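Local coordinates for ribosomal protein L11 methyltransferase (PDB 3GRZ) that probably trimethylates lysine side chains of ribosomal protein L11 with S-adenosyl-L-methionine as methyl donor, the present chain being its C-terminal methyltransferase piece, at residues Glu19-Val24 with Gln28-Leu33. Numbering follows the deposited sequence.
Sequences EDYQPV and QEIIRL
Residues 19-24, an irregular loop segment, run almost antiparallel to strand 29-33 (170° between the end-to-end directions), with Pro23 beside Gln28 at one end and Glu19 beside Arg32 at the other. The backbones stay too far apart for strand pairing, their CA atoms 6.8 Å apart for Pro23 and Gln28 and 8.5 Å for Glu19 and Arg32, and side chains bridge the gap. In the conformer described, one of two modelled, Arg32 is extended from CG to NE and brings both terminal nitrogens to a single carbonyl oxygen: NH2 donates to Glu19 O at 2.6 Å, with an N-H...O angle of 138° and the donor tilted from the carbonyl plane, while NH1 adds a weak bond, a grip that is probably not permanent. In this conformer Asp20 OD1 lies 4.9 Å from Arg32 NH1, and its charge may favour the guanidinium without a direct salt bridge. In the middle, Ile30 CD1 rests against two residues of the loop, meeting Tyr21 at the CD2-CE2 edge of its ring, near the ring plane, and Pro23 CG at 3.8 Å. An alanine at Ile30 would remove this branch and is likely to open a gap beside both Tyr21 and Pro23, leaving the ring edge less firmly packed. With its CG anti to the backbone N (chi1 -176°), Tyr21 carries its ring past Ile30, bringing its hydroxyl near the Gln28 amide, where a water accepts from Tyr21 OH at 2.7 Å and donates to Gln28 OE1. That amide is held from its other end by NE2, which bonds to Ser9 O. The contact packs the loop after strand 12-16 against strand 29-33, parallel neighbours in the small three-stranded sheet; Tyr21 and Arg32 also pack on Val15, whereas Ile31 packs against Ile73, Ile76 and Ala77 of helix 73-80.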
loop_
_atom_site.group_PDB
_atom_site.type_symbol
_atom_site.label_atom_id
_atom_site.label_comp_id
_atom_site.label_asym_id
_atom_site.label_seq_id
_atom_site.Cartn_x
_atom_site.Cartn_y
_atom_site.Cartn_z
ATOM N N GLU B 19 5.143 -19.747 -16.535
ATOM C CA GLU B 19 3.892 -19.126 -16.999
ATOM C C GLU B 19 4.092 -18.154 -18.158
ATOM O O GLU B 19 5.136 -17.519 -18.271
ATOM C CB GLU B 19 3.195 -18.402 -15.843
ATOM C CG GLU B 19 2.263 -19.269 -15.014
ATOM C CD GLU B 19 0.788 -19.065 -15.346
ATOM O OE1 GLU B 19 0.468 -18.434 -16.381
ATOM O OE2 GLU B 19 -0.057 -19.542 -14.559
ATOM N N ASP B 20 3.094 -18.066 -19.032
ATOM C CA ASP B 20 3.105 -17.083 -20.110
ATOM C C ASP B 20 1.980 -16.092 -19.839
ATOM O O ASP B 20 0.921 -16.144 -20.468
ATOM C CB ASP B 20 2.935 -17.766 -21.473
ATOM C CG ASP B 20 3.225 -16.831 -22.646
ATOM O OD1 ASP B 20 3.845 -15.761 -22.442
ATOM O OD2 ASP B 20 2.833 -17.175 -23.783
ATOM N N TYR B 21 2.219 -15.194 -18.886
ATOM C CA TYR B 21 1.161 -14.336 -18.361
ATOM C C TYR B 21 1.175 -12.933 -18.941
ATOM O O TYR B 21 2.196 -12.253 -18.934
ATOM C CB TYR B 21 1.223 -14.275 -16.832
ATOM C CG TYR B 21 0.098 -13.476 -16.221
ATOM C CD1 TYR B 21 -1.231 -13.881 -16.374
ATOM C CD2 TYR B 21 0.357 -12.308 -15.504
ATOM C CE1 TYR B 21 -2.273 -13.149 -15.824
ATOM C CE2 TYR B 21 -0.681 -11.568 -14.947
ATOM C CZ TYR B 21 -1.992 -11.998 -15.109
ATOM O OH TYR B 21 -3.031 -11.286 -14.567
ATOM N N GLN B 22 0.023 -12.514 -19.449
ATOM C CA GLN B 22 -0.139 -11.163 -19.963
ATOM C C GLN B 22 -1.120 -10.425 -19.055
ATOM O O GLN B 22 -2.310 -10.764 -19.021
ATOM C CB GLN B 22 -0.628 -11.181 -21.418
ATOM C CG GLN B 22 0.329 -11.861 -22.414
ATOM C CD GLN B 22 1.711 -11.206 -22.466
ATOM O OE1 GLN B 22 1.834 -9.990 -22.623
ATOM N NE2 GLN B 22 2.755 -12.022 -22.340
ATOM N N PRO B 23 -0.617 -9.445 -18.276
ATOM C CA PRO B 23 -1.512 -8.719 -17.377
ATOM C C PRO B 23 -2.423 -7.779 -18.154
ATOM O O PRO B 23 -2.004 -7.216 -19.172
ATOM C CB PRO B 23 -0.554 -7.936 -16.473
ATOM C CG PRO B 23 0.688 -7.785 -17.265
ATOM C CD PRO B 23 0.780 -8.984 -18.166
ATOM N N VAL B 24 -3.659 -7.630 -17.680
ATOM C CA VAL B 24 -4.614 -6.690 -18.274
ATOM C C VAL B 24 -4.112 -5.231 -18.200
ATOM O O VAL B 24 -4.320 -4.457 -19.139
ATOM C CB VAL B 24 -6.070 -6.903 -17.729
ATOM C CG1 VAL B 24 -6.187 -6.568 -16.234
ATOM C CG2 VAL B 24 -7.092 -6.123 -18.555
ATOM N N GLN B 28 1.509 -3.095 -15.006
ATOM C CA GLN B 28 1.620 -3.919 -13.799
ATOM C C GLN B 28 2.873 -4.778 -13.932
ATOM O O GLN B 28 2.976 -5.600 -14.846
ATOM C CB GLN B 28 0.392 -4.807 -13.586
ATOM C CG GLN B 28 0.461 -5.618 -12.287
ATOM C CD GLN B 28 -0.678 -6.582 -12.134
ATOM O OE1 GLN B 28 -1.093 -7.218 -13.099
ATOM N NE2 GLN B 28 -1.188 -6.718 -10.913
ATOM N N GLU B 29 3.827 -4.557 -13.035
ATOM C CA GLU B 29 5.096 -5.278 -13.049
ATOM C C GLU B 29 4.899 -6.768 -12.731
ATOM O O GLU B 29 4.219 -7.136 -11.762
ATOM C CB GLU B 29 6.063 -4.639 -12.052
ATOM C CG GLU B 29 7.503 -5.030 -12.242
ATOM C CD GLU B 29 8.174 -4.324 -13.418
ATOM O OE1 GLU B 29 8.779 -5.031 -14.251
ATOM O OE2 GLU B 29 8.099 -3.074 -13.505
ATOM N N ILE B 30 5.481 -7.623 -13.567
ATOM C CA ILE B 30 5.392 -9.066 -13.352
ATOM C C ILE B 30 6.734 -9.568 -12.847
ATOM O O ILE B 30 7.767 -9.392 -13.506
ATOM C CB ILE B 30 4.971 -9.817 -14.641
ATOM C CG1 ILE B 30 3.630 -9.284 -15.189
ATOM C CG2 ILE B 30 4.910 -11.324 -14.410
ATOM C CD1 ILE B 30 2.466 -9.202 -14.178
ATOM N N ILE B 31 6.730 -10.153 -11.654
ATOM C CA ILE B 31 7.958 -10.704 -11.111
ATOM C C ILE B 31 7.923 -12.226 -11.232
ATOM O O ILE B 31 7.075 -12.892 -10.627
ATOM C CB ILE B 31 8.218 -10.241 -9.663
ATOM C CG1 ILE B 31 8.428 -8.723 -9.638
ATOM C CG2 ILE B 31 9.430 -10.969 -9.071
ATOM C CD1 ILE B 31 8.670 -8.166 -8.252
ATOM N N ARG B 32 8.830 -12.745 -12.058
ATOM C CA ARG B 32 8.973 -14.184 -12.233
ATOM C C ARG B 32 9.871 -14.791 -11.158
ATOM O O ARG B 32 10.958 -14.284 -10.867
ATOM C CB ARG B 32 9.471 -14.505 -13.643
ATOM C CG ARG B 32 8.503 -14.015 -14.707
ATOM C CD ARG B 32 8.864 -14.461 -16.115
ATOM N NE ARG B 32 7.745 -14.202 -17.018
ATOM C CZ ARG B 32 6.767 -15.069 -17.268
ATOM N NH1 ARG B 32 5.782 -14.740 -18.095
ATOM N NH2 ARG B 32 6.775 -16.271 -16.701
ATOM N N LEU B 33 9.385 -15.868 -10.543
ATOM C CA LEU B 33 10.136 -16.599 -9.530
ATOM C C LEU B 33 10.138 -18.088 -9.874
ATOM O O LEU B 33 9.155 -18.610 -10.397
ATOM C CB LEU B 33 9.522 -16.407 -8.139
ATOM C CG LEU B 33 9.482 -15.045 -7.428
ATOM C CD1 LEU B 33 8.914 -15.220 -6.033
ATOM C CD2 LEU B 33 10.854 -14.383 -7.349
HETATM O O HOH W 1 -2.012 -9.549 -12.813
#